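Local coordinates for mandelate racemase / muconate lactonizing enzyme family protein (PDB 4DXK), which probably works as a metal-dependent lyase or racemase of the enolase superfamily, in the mandelate racemase subgroup, at residues E39-E42 against T43-E47; S162-D166 against G167-M171; E201-R204 against K205-D209; V288-I292 against S293-G297. One frame throughout, in Å; residues are numbered along the deposited sequence.

Contact 1. Residues E39-E42 against T43-E47; sequences ETVE and TYVHE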
loop_
_atom_site.group_PDB
_atom_site.type_symbol
_atom_site.label_atom_id
_atom_site.label_comp_id
_atom_site.label_asym_id
_atom_site.label_seq_id
_atom_site.Cartn_x
_atom_site.Cartn_y
_atom_site.Cartn_z
ATOM N N GLU A 39 39.688 -10.341 -20.150
ATOM C CA GLU A 39 40.277 -9.422 -21.126
ATOM C C GLU A 39 39.549 -8.078 -21.166
ATOM O O GLU A 39 40.174 -7.014 -21.246
ATOM C CB GLU A 39 40.295 -10.030 -22.527
ATOM C CG GLU A 39 41.151 -11.273 -22.667
ATOM C CD GLU A 39 41.035 -11.897 -24.051
ATOM O OE1 GLU A 39 40.276 -11.359 -24.888
ATOM O OE2 GLU A 39 41.692 -12.928 -24.291
ATOM N N THR A 40 38.223 -8.139 -21.125
ATOM C CA THR A 40 37.406 -6.936 -21.148
ATOM C C THR A 40 37.679 -6.062 -19.924
ATOM O O THR A 40 37.879 -4.846 -20.036
ATOM C CB THR A 40 35.923 -7.298 -21.246
ATOM O OG1 THR A 40 35.707 -7.975 -22.488
ATOM C CG2 THR A 40 35.048 -6.055 -21.203
ATOM N N VAL A 41 37.675 -6.673 -18.747
ATOM C CA VAL A 41 37.933 -5.936 -17.523
ATOM C C VAL A 41 39.348 -5.358 -17.530
ATOM O O VAL A 41 39.564 -4.218 -17.131
ATOM C CB VAL A 41 37.703 -6.811 -16.283
ATOM C CG1 VAL A 41 38.019 -6.036 -15.027
ATOM C CG2 VAL A 41 36.261 -7.302 -16.255
ATOM N N GLU A 42 40.305 -6.123 -18.039
ATOM C CA GLU A 42 41.670 -5.626 -18.154
ATOM C C GLU A 42 41.733 -4.363 -19.009
ATOM O O GLU A 42 42.393 -3.383 -18.642
ATOM C CB GLU A 42 42.599 -6.692 -18.723
ATOM C CG GLU A 42 44.003 -6.177 -19.031
ATOM C CD GLU A 42 44.926 -7.292 -19.422
ATOM O OE1 GLU A 42 44.616 -8.008 -20.401
ATOM O OE2 GLU A 42 45.955 -7.459 -18.740
ATOM N N THR A 43 41.059 -4.380 -20.156
ATOM C CA THR A 43 41.055 -3.200 -21.012
ATOM C C THR A 43 40.500 -2.000 -20.248
ATOM O O THR A 43 41.030 -0.889 -20.327
ATOM C CB THR A 43 40.234 -3.438 -22.286
ATOM O OG1 THR A 43 40.823 -4.510 -23.028
ATOM C CG2 THR A 43 40.210 -2.192 -23.157
ATOM N N TYR A 44 39.426 -2.230 -19.502
ATOM C CA TYR A 44 38.797 -1.182 -18.705
ATOM C C TYR A 44 39.733 -0.622 -17.629
ATOM O O TYR A 44 39.782 0.592 -17.405
ATOM C CB TYR A 44 37.509 -1.711 -18.066
ATOM C CG TYR A 44 36.942 -0.801 -16.997
ATOM C CD1 TYR A 44 36.163 0.302 -17.334
ATOM C CD2 TYR A 44 37.207 -1.026 -15.657
ATOM C CE1 TYR A 44 35.659 1.138 -16.363
ATOM C CE2 TYR A 44 36.704 -0.187 -14.671
ATOM C CZ TYR A 44 35.927 0.894 -15.036
ATOM O OH TYR A 44 35.398 1.733 -14.083
ATOM N N VAL A 45 40.462 -1.499 -16.951
ATOM C CA VAL A 45 41.384 -1.047 -15.916
ATOM C C VAL A 45 42.371 -0.026 -16.480
ATOM O O VAL A 45 42.611 1.012 -15.863
ATOM C CB VAL A 45 42.119 -2.236 -15.274
ATOM C CG1 VAL A 45 43.244 -1.764 -14.379
ATOM C CG2 VAL A 45 41.140 -3.093 -14.481
ATOM N N HIS A 46 42.901 -0.302 -17.667
ATOM C CA HIS A 46 43.859 0.611 -18.277
ATOM C C HIS A 46 43.213 1.796 -18.994
ATOM O O HIS A 46 43.768 2.889 -18.984
ATOM C CB HIS A 46 44.812 -0.156 -19.192
ATOM C CG HIS A 46 45.605 -1.184 -18.458
ATOM N ND1 HIS A 46 46.682 -0.859 -17.662
ATOM C CD2 HIS A 46 45.443 -2.524 -18.348
ATOM C CE1 HIS A 46 47.163 -1.959 -17.109
ATOM N NE2 HIS A 46 46.427 -2.981 -17.507
ATOM N N GLU A 47 42.038 1.595 -19.590
ATOM C CA GLU A 47 41.363 2.664 -20.333
ATOM C C GLU A 47 40.751 3.706 -19.395
ATOM O O GLU A 47 40.812 4.910 -19.668
ATOM C CB GLU A 47 40.270 2.090 -21.259
ATOM C CG GLU A 47 39.548 3.148 -22.130
ATOM C CD GLU A 47 38.466 2.576 -23.062
ATOM O OE1 GLU A 47 37.760 1.631 -22.658
ATOM O OE2 GLU A 47 38.304 3.083 -24.197
#

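Contact 2. Residues S162-D166 against G167-M171; sequences SLLED and GITAM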
loop_
_atom_site.group_PDB
_atom_site.type_symbol
_atom_site.label_atom_id
_atom_site.label_comp_id
_atom_site.label_asym_id
_atom_site.label_seq_id
_atom_site.Cartn_x
_atom_site.Cartn_y
_atom_site.Cartn_z
ATOM N N SER A 162 30.969 -37.795 2.970
ATOM C CA SER A 162 32.371 -37.386 3.047
ATOM C C SER A 162 32.509 -36.010 3.712
ATOM O O SER A 162 33.320 -35.825 4.622
ATOM C CB SER A 162 32.996 -37.376 1.649
ATOM O OG SER A 162 34.383 -37.100 1.699
ATOM N N LEU A 163 31.688 -35.058 3.275
ATOM C CA LEU A 163 31.685 -33.711 3.849
ATOM C C LEU A 163 31.442 -33.721 5.357
ATOM O O LEU A 163 32.180 -33.098 6.114
ATOM C CB LEU A 163 30.634 -32.844 3.155
ATOM C CG LEU A 163 30.899 -32.512 1.689
ATOM C CD1 LEU A 163 29.754 -31.708 1.104
ATOM C CD2 LEU A 163 32.207 -31.761 1.535
ATOM N N LEU A 164 30.397 -34.427 5.791
ATOM C CA LEU A 164 30.047 -34.507 7.210
ATOM C C LEU A 164 31.204 -34.999 8.075
ATOM O O LEU A 164 31.456 -34.474 9.160
ATOM C CB LEU A 164 28.851 -35.435 7.428
ATOM C CG LEU A 164 27.424 -34.903 7.339
ATOM C CD1 LEU A 164 26.479 -35.914 7.966
ATOM C CD2 LEU A 164 27.296 -33.554 8.023
ATOM N N GLU A 165 31.895 -36.029 7.601
ATOM C CA GLU A 165 32.979 -36.613 8.377
ATOM C C GLU A 165 34.186 -35.687 8.448
ATOM O O GLU A 165 35.036 -35.833 9.325
ATOM C CB GLU A 165 33.347 -37.985 7.821
ATOM C CG GLU A 165 32.162 -38.934 7.863
ATOM C CD GLU A 165 32.507 -40.351 7.501
ATOM O OE1 GLU A 165 33.671 -40.617 7.133
ATOM O OE2 GLU A 165 31.596 -41.197 7.595
ATOM N N ASP A 166 34.242 -34.720 7.536
ATOM C CA ASP A 166 35.274 -33.691 7.580
ATOM C C ASP A 166 34.786 -32.451 8.325
ATOM O O ASP A 166 35.469 -31.425 8.360
ATOM C CB ASP A 166 35.746 -33.328 6.171
ATOM C CG ASP A 166 36.603 -34.413 5.549
ATOM O OD1 ASP A 166 36.990 -35.351 6.279
ATOM O OD2 ASP A 166 36.895 -34.323 4.338
ATOM N N GLY A 167 33.601 -32.546 8.921
ATOM C CA GLY A 167 33.082 -31.472 9.747
ATOM C C GLY A 167 32.346 -30.398 8.976
ATOM O O GLY A 167 32.017 -29.356 9.534
ATOM N N ILE A 168 32.090 -30.650 7.697
ATOM C CA ILE A 168 31.343 -29.709 6.869
ATOM C C ILE A 168 29.870 -30.104 6.866
ATOM O O ILE A 168 29.528 -31.242 6.526
ATOM C CB ILE A 168 31.897 -29.668 5.433
ATOM C CG1 ILE A 168 33.307 -29.072 5.446
ATOM C CG2 ILE A 168 30.980 -28.855 4.515
ATOM C CD1 ILE A 168 34.066 -29.234 4.149
ATOM N N THR A 169 29.007 -29.181 7.274
ATOM C CA THR A 169 27.609 -29.502 7.524
ATOM C C THR A 169 26.652 -28.725 6.628
ATOM O O THR A 169 25.464 -28.593 6.940
ATOM C CB THR A 169 27.240 -29.288 9.009
ATOM O OG1 THR A 169 27.488 -27.924 9.365
ATOM C CG2 THR A 169 28.067 -30.206 9.912
ATOM N N ALA A 170 27.167 -28.222 5.511
ATOM C CA ALA A 170 26.332 -27.593 4.499
ATOM C C ALA A 170 26.926 -27.852 3.123
ATOM O O ALA A 170 28.152 -27.866 2.956
ATOM C CB ALA A 170 26.223 -26.102 4.753
ATOM N N MET A 171 26.052 -28.049 2.141
ATOM C CA MET A 171 26.470 -28.285 0.766
ATOM C C MET A 171 25.466 -27.640 -0.171
ATOM O O MET A 171 24.264 -27.576 0.125
ATOM C CB MET A 171 26.577 -29.784 0.485
ATOM C CG MET A 171 25.246 -30.518 0.567
ATOM S SD MET A 171 25.409 -32.314 0.526
ATOM C CE MET A 171 25.881 -32.570 -1.180
#

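Contact 3. Residues E201-R204 against K205-D209; sequences EKIR and KAVGD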
loop_
_atom_site.group_PDB
_atom_site.type_symbol
_atom_site.label_atom_id
_atom_site.label_comp_id
_atom_site.label_asym_id
_atom_site.label_seq_id
_atom_site.Cartn_x
_atom_site.Cartn_y
_atom_site.Cartn_z
ATOM N N GLU A 201 16.565 -36.575 -2.196
ATOM C CA GLU A 201 16.149 -37.836 -1.588
ATOM C C GLU A 201 17.363 -38.633 -1.138
ATOM O O GLU A 201 17.404 -39.156 -0.023
ATOM C CB GLU A 201 15.349 -38.662 -2.593
ATOM C CG GLU A 201 14.007 -38.067 -2.952
ATOM C CD GLU A 201 13.514 -38.517 -4.311
ATOM O OE1 GLU A 201 13.802 -39.669 -4.706
ATOM O OE2 GLU A 201 12.838 -37.711 -4.982
ATOM N N LYS A 202 18.353 -38.722 -2.018
ATOM C CA LYS A 202 19.549 -39.513 -1.740
ATOM C C LYS A 202 20.359 -38.926 -0.578
ATOM O O LYS A 202 20.838 -39.660 0.286
ATOM C CB LYS A 202 20.410 -39.671 -3.000
ATOM C CG LYS A 202 19.697 -40.384 -4.155
ATOM C CD LYS A 202 20.651 -40.753 -5.290
ATOM C CE LYS A 202 19.979 -40.613 -6.656
ATOM N NZ LYS A 202 18.731 -41.417 -6.758
ATOM N N ILE A 203 20.493 -37.604 -0.533
ATOM C CA ILE A 203 21.209 -36.970 0.571
ATOM C C ILE A 203 20.495 -37.204 1.898
ATOM O O ILE A 203 21.124 -37.582 2.887
ATOM C CB ILE A 203 21.382 -35.453 0.344
ATOM C CG1 ILE A 203 22.318 -35.201 -0.839
ATOM C CG2 ILE A 203 21.932 -34.782 1.601
ATOM C CD1 ILE A 203 22.259 -33.779 -1.385
ATOM N N ARG A 204 19.181 -36.996 1.915
ATOM C CA ARG A 204 18.399 -37.168 3.134
ATOM C C ARG A 204 18.408 -38.626 3.611
ATOM O O ARG A 204 18.475 -38.891 4.815
ATOM C CB ARG A 204 16.967 -36.669 2.943
ATOM C CG ARG A 204 16.845 -35.153 2.868
ATOM C CD ARG A 204 17.191 -34.473 4.189
ATOM N NE ARG A 204 17.140 -33.022 4.044
ATOM C CZ ARG A 204 18.096 -32.190 4.440
ATOM N NH1 ARG A 204 19.192 -32.654 5.029
ATOM N NH2 ARG A 204 17.956 -30.886 4.243
ATOM N N LYS A 205 18.348 -39.571 2.676
ATOM C CA LYS A 205 18.406 -40.987 3.043
ATOM C C LYS A 205 19.754 -41.313 3.675
ATOM O O LYS A 205 19.836 -42.112 4.613
ATOM C CB LYS A 205 18.155 -41.889 1.829
ATOM C CG LYS A 205 18.370 -43.377 2.108
ATOM C CD LYS A 205 17.792 -44.258 1.008
ATOM C CE LYS A 205 18.158 -45.721 1.230
ATOM N NZ LYS A 205 17.315 -46.643 0.417
ATOM N N ALA A 206 20.807 -40.691 3.160
ATOM C CA ALA A 206 22.166 -40.948 3.628
ATOM C C ALA A 206 22.485 -40.324 4.987
ATOM O O ALA A 206 22.975 -41.014 5.882
ATOM C CB ALA A 206 23.183 -40.489 2.589
ATOM N N VAL A 207 22.225 -39.026 5.138
ATOM C CA VAL A 207 22.666 -38.300 6.330
ATOM C C VAL A 207 21.552 -37.609 7.114
ATOM O O VAL A 207 21.822 -36.905 8.093
ATOM C CB VAL A 207 23.738 -37.254 5.983
ATOM C CG1 VAL A 207 24.951 -37.928 5.350
ATOM C CG2 VAL A 207 23.163 -36.183 5.060
ATOM N N GLY A 208 20.310 -37.805 6.684
ATOM C CA GLY A 208 19.172 -37.232 7.377
ATOM C C GLY A 208 19.253 -35.726 7.530
ATOM O O GLY A 208 19.525 -35.003 6.568
ATOM N N ASP A 209 19.043 -35.259 8.756
ATOM C CA ASP A 209 18.955 -33.827 9.036
ATOM C C ASP A 209 20.293 -33.182 9.396
ATOM O O ASP A 209 20.334 -32.027 9.815
ATOM C CB ASP A 209 17.935 -33.579 10.160
ATOM C CG ASP A 209 18.435 -34.030 11.532
ATOM O OD1 ASP A 209 19.463 -34.737 11.617
ATOM O OD2 ASP A 209 17.782 -33.674 12.537
#

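Contact 4. Residues V288-I292 against S293-G297; sequences VMLDI and SWCGG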
loop_
_atom_site.group_PDB
_atom_site.type_symbol
_atom_site.label_atom_id
_atom_site.label_comp_id
_atom_site.label_asym_id
_atom_site.label_seq_id
_atom_site.Cartn_x
_atom_site.Cartn_y
_atom_site.Cartn_z
ATOM N N VAL A 288 21.429 -12.545 2.294
ATOM C CA VAL A 288 21.982 -11.528 1.414
ATOM C C VAL A 288 23.327 -12.023 0.901
ATOM O O VAL A 288 24.308 -12.138 1.648
ATOM C CB VAL A 288 22.079 -10.165 2.122
ATOM C CG1 VAL A 288 22.809 -9.144 1.248
ATOM C CG2 VAL A 288 20.675 -9.671 2.499
ATOM N N MET A 289 23.351 -12.342 -0.391
ATOM C CA MET A 289 24.542 -12.855 -1.058
ATOM C C MET A 289 25.172 -11.739 -1.842
ATOM O O MET A 289 24.485 -10.887 -2.400
ATOM C CB MET A 289 24.181 -13.955 -2.046
ATOM C CG MET A 289 23.139 -14.871 -1.554
ATOM S SD MET A 289 23.687 -15.991 -0.260
ATOM C CE MET A 289 24.957 -16.933 -1.116
ATOM N N LEU A 290 26.493 -11.756 -1.900
ATOM C CA LEU A 290 27.212 -10.790 -2.714
ATOM C C LEU A 290 28.528 -11.431 -3.119
ATOM O O LEU A 290 28.964 -12.400 -2.492
ATOM C CB LEU A 290 27.440 -9.489 -1.941
ATOM C CG LEU A 290 28.171 -9.545 -0.599
ATOM C CD1 LEU A 290 29.680 -9.623 -0.766
ATOM C CD2 LEU A 290 27.814 -8.331 0.243
ATOM N N ASP A 291 29.150 -10.899 -4.163
ATOM C CA ASP A 291 30.512 -11.252 -4.514
ATOM C C ASP A 291 31.297 -9.956 -4.499
ATOM O O ASP A 291 30.972 -9.022 -5.240
ATOM C CB ASP A 291 30.541 -11.920 -5.895
ATOM C CG ASP A 291 31.935 -12.336 -6.321
ATOM O OD1 ASP A 291 32.825 -11.458 -6.326
ATOM O OD2 ASP A 291 32.150 -13.531 -6.635
ATOM N N ILE A 292 32.312 -9.884 -3.640
ATOM C CA ILE A 292 33.040 -8.643 -3.448
ATOM C C ILE A 292 33.694 -8.133 -4.726
ATOM O O ILE A 292 33.909 -6.933 -4.871
ATOM C CB ILE A 292 34.107 -8.774 -2.343
ATOM C CG1 ILE A 292 35.130 -9.845 -2.695
ATOM C CG2 ILE A 292 33.461 -9.063 -0.991
ATOM C CD1 ILE A 292 36.267 -9.890 -1.710
ATOM N N SER A 293 34.010 -9.041 -5.644
ATOM C CA SER A 293 34.648 -8.671 -6.910
ATOM C C SER A 293 33.659 -8.314 -8.015
ATOM O O SER A 293 34.077 -7.945 -9.121
ATOM C CB SER A 293 35.601 -9.770 -7.398
ATOM O OG SER A 293 34.917 -10.880 -7.947
ATOM N N TRP A 294 32.360 -8.443 -7.719
ATOM C CA TRP A 294 31.290 -8.165 -8.675
ATOM C C TRP A 294 30.361 -7.048 -8.194
ATOM O O TRP A 294 29.510 -6.612 -8.965
ATOM C CB TRP A 294 30.440 -9.421 -8.931
ATOM C CG TRP A 294 31.174 -10.568 -9.566
ATOM C CD1 TRP A 294 32.394 -10.522 -10.181
ATOM C CD2 TRP A 294 30.750 -11.942 -9.614
ATOM N NE1 TRP A 294 32.743 -11.776 -10.621
ATOM C CE2 TRP A 294 31.753 -12.664 -10.292
ATOM C CE3 TRP A 294 29.604 -12.625 -9.184
ATOM C CZ2 TRP A 294 31.656 -14.036 -10.533
ATOM C CZ3 TRP A 294 29.513 -13.989 -9.415
ATOM C CH2 TRP A 294 30.527 -14.677 -10.090
ATOM N N CYS A 295 30.498 -6.602 -6.937
ATOM C CA CYS A 295 29.480 -5.740 -6.326
ATOM C C CYS A 295 29.956 -4.344 -5.984
ATOM O O CYS A 295 29.171 -3.555 -5.459
ATOM C CB CYS A 295 28.915 -6.387 -5.051
ATOM S SG CYS A 295 30.022 -6.323 -3.628
ATOM N N GLY A 296 31.232 -4.057 -6.232
ATOM C CA GLY A 296 31.814 -2.782 -5.832
ATOM C C GLY A 296 32.909 -2.891 -4.778
ATOM O O GLY A 296 33.257 -1.899 -4.129
ATOM N N GLY A 297 33.431 -4.090 -4.568
ATOM C CA GLY A 297 34.585 -4.272 -3.703
ATOM C C GLY A 297 34.220 -4.499 -2.255
ATOM O O GLY A 297 33.041 -4.585 -1.886
HETATM O O HOH W 1 34.624 -13.777 -7.942
#

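Contact 1. Residues E39-E42 against T43-E47
Residues 39-47 form two and a half turns of helix 38-53 in the N-terminal capping domain, where Val41 meets Val45 and Glu42 meets His46 one turn further on. The turns are held by ordinary i to i+4 bonds, among them Val45 N to Val41 O at 2.9 Å. The matching bond from His46 N to Glu42 O stretches to 3.3 Å, just where a wider pi-type turn begins at 45-47.

On the face toward the antiparallel sheet, Val45 turns CG2 back over the preceding turn, 3.3 Å from Val41 O. Its contact with Val41 CG1 is looser, at 4.3 Å. Glu42 runs out extended with CG anti to the backbone N (chi1 173°), which brings CG in plane to the edge of the His46 imidazole, 4.0 Å from CD2. The same CD2 lies 3.2 Å from Glu42 O. The carboxylate and the ring stand 46° apart, so they do not stack.

Both polar ends find partners on the sheet: Glu42 pairs with Arg10 and Thr8, while His46 reaches Thr8 through NE2 and Ser395 through ND1. Thr43 faces its counterpart, Thr43 of the second subunit, hydroxyl to hydroxyl. The buried carboxylate is thus answered by Arg10, which probably keeps Glu42 ionised, and the hydroxyl of Thr8 links carboxylate and imidazole, whose OE2 and NE2 do not touch.

Contact 2. Residues S162-D166 against G167-M171
The backbone leaves helix 156-165 through a Schellman motif: Gly167, at phi 86°, turns the chain so that Ile168 N bonds back to Leu163 O and Gly167 N to Leu164 O, each at 2.9 Å. Leu163 O also accepts Asp166 N at 3.0 Å, and its two donors come from opposite faces of the carbonyl plane. A softer tie follows, Leu164 CA lying 3.4 Å from Ile168 O as a CA-H...O contact.

The side chains add the hydrophobic clasp expected of this motif, between the residues on either side of the reversal. Leu163 sends its CD2 methyl across to Ile168 CD1, 4.1 Å away, the two chains slanting over one another. Its other methyl, CD1, rests on Met171 CB at 3.8 Å, and here the side chains cross at about a right angle. With CG set beside its own backbone N (chi1 -67°), Leu163 can fork between the loop and the start of strand 170-173. Leu163 and Ile168 both also pack on Asn119.

The N-H groups of Asp166, Gly167 and Ile168 are thus satisfied by Leu163 O and Leu164 O, while Leu163 packs the helix end against the start of the barrel strand.

Contact 3. Residues E201-R204 against K205-D209
Helix 190-207, which packs on the outside of the barrel, ends here, and Arg204 reaches over that end to hold the carbonyl of Gly208. The helix runs to its last turn with regular bonds, such as Val207 N to Ile203 O at 2.9 Å. Gly208 N then closes on Arg204 O at 2.8 Å, with the donor well above the carbonyl plane. Beyond this bond the backbone swings away, Gly208 taking a positive phi of 56°.

The tight side faces inward. Ile203 and Val207 lie side by side and point the same way, their CG2 methyls 3.9 Å apart. Val207 CG2 also sits 3.3 Å from Ile203 O, covering the carbonyl that its own N-H uses. Ile203 packs on Ile213 of strand 212-216, and Val207 on His161 of helix 156-165.

The outer side is much looser. Lys202 and Lys205 are exposed, and Lys205 touches the previous turn mainly through its CB, 3.4 Å from Glu201 O, before its extended chain leads off. Ala206 is partly exposed; its CB lies 3.4 Å from Lys202 O and also packs on Asp157 and His161 of helix 156-165.

Arg204 also serves other backbone carbonyls: NH1 bonds Met211 O and NH2 bonds Tyr236 O. A bend at chi2 (-67°) folds the chain along the helix end, so that Arg204 NH1 meets Gly208 O at 2.8 Å, the oxygen lying 21° out of the guanidinium plane.

Contact 4. Residues V288-I292 against S293-G297
With chi1 of Asp291 at -179° and that of Trp294 at -63°, the carboxylate is laid flat over one face of the indole, the two planes only 14° apart. Asp291 OD2 stands 3.5 Å above the ring plane, over its centre, and CB continues the overlap at Trp294 CE3. The backbone beneath is a type I beta turn, Asp291 to Trp294, closed by Trp294 N to Asp291 O at 2.9 Å.

OD1 takes two bonds from one residue. Ser293 N reaches it at 2.8 Å nearly along the C-O direction, making an Asx turn, and Ser293 OG donates to it at 2.7 Å from the syn side. A water over the same face of the indole, toward its rim, donates to Asp291 OD2 (2.8 Å) and to Ser293 OG (2.9 Å). Further along, Gly297 N makes a weak bond to Ile292 O, and Cys295 lays SG against Ile292 CA at 3.8 Å.

Asp291 OD2 is also bonded to His318 ND1 beyond the next strand, a pairing consistent with the Asp-His dyad of mandelate racemase-like enzymes. Trp294 is itself tethered by NE1 to Phe35 O of the capping domain. Serine, water and indole together probably leave the carboxylate little freedom to rotate about its CB-CG bond, so OD2 would be presented to His318 in a set orientation at the C-terminal end of the barrel strand.

How the contacts relate
The four contacts follow one another along the chain, each within a single continuous run, so none encloses or crosses another. Contact 1 lies in the capping domain. Contacts 2 and 3 come next, on the far side of the chain's centre from it, where two outer helices of the barrel end. They touch each other: Met171 CE packs on Ile203 CD1 at 3.8 Å, linking strand 170-173 to helix 190-207. Contact 4 takes in the end of strand 287-290, in the same sheet as strand 170-173, and the loop after it, about 11 Å from contact 2 at the nearest atoms. It comes within about 7 Å of contact 1, and Arg82 of helix 79-99 touches both Val41 and Trp294, bridging cap and barrel.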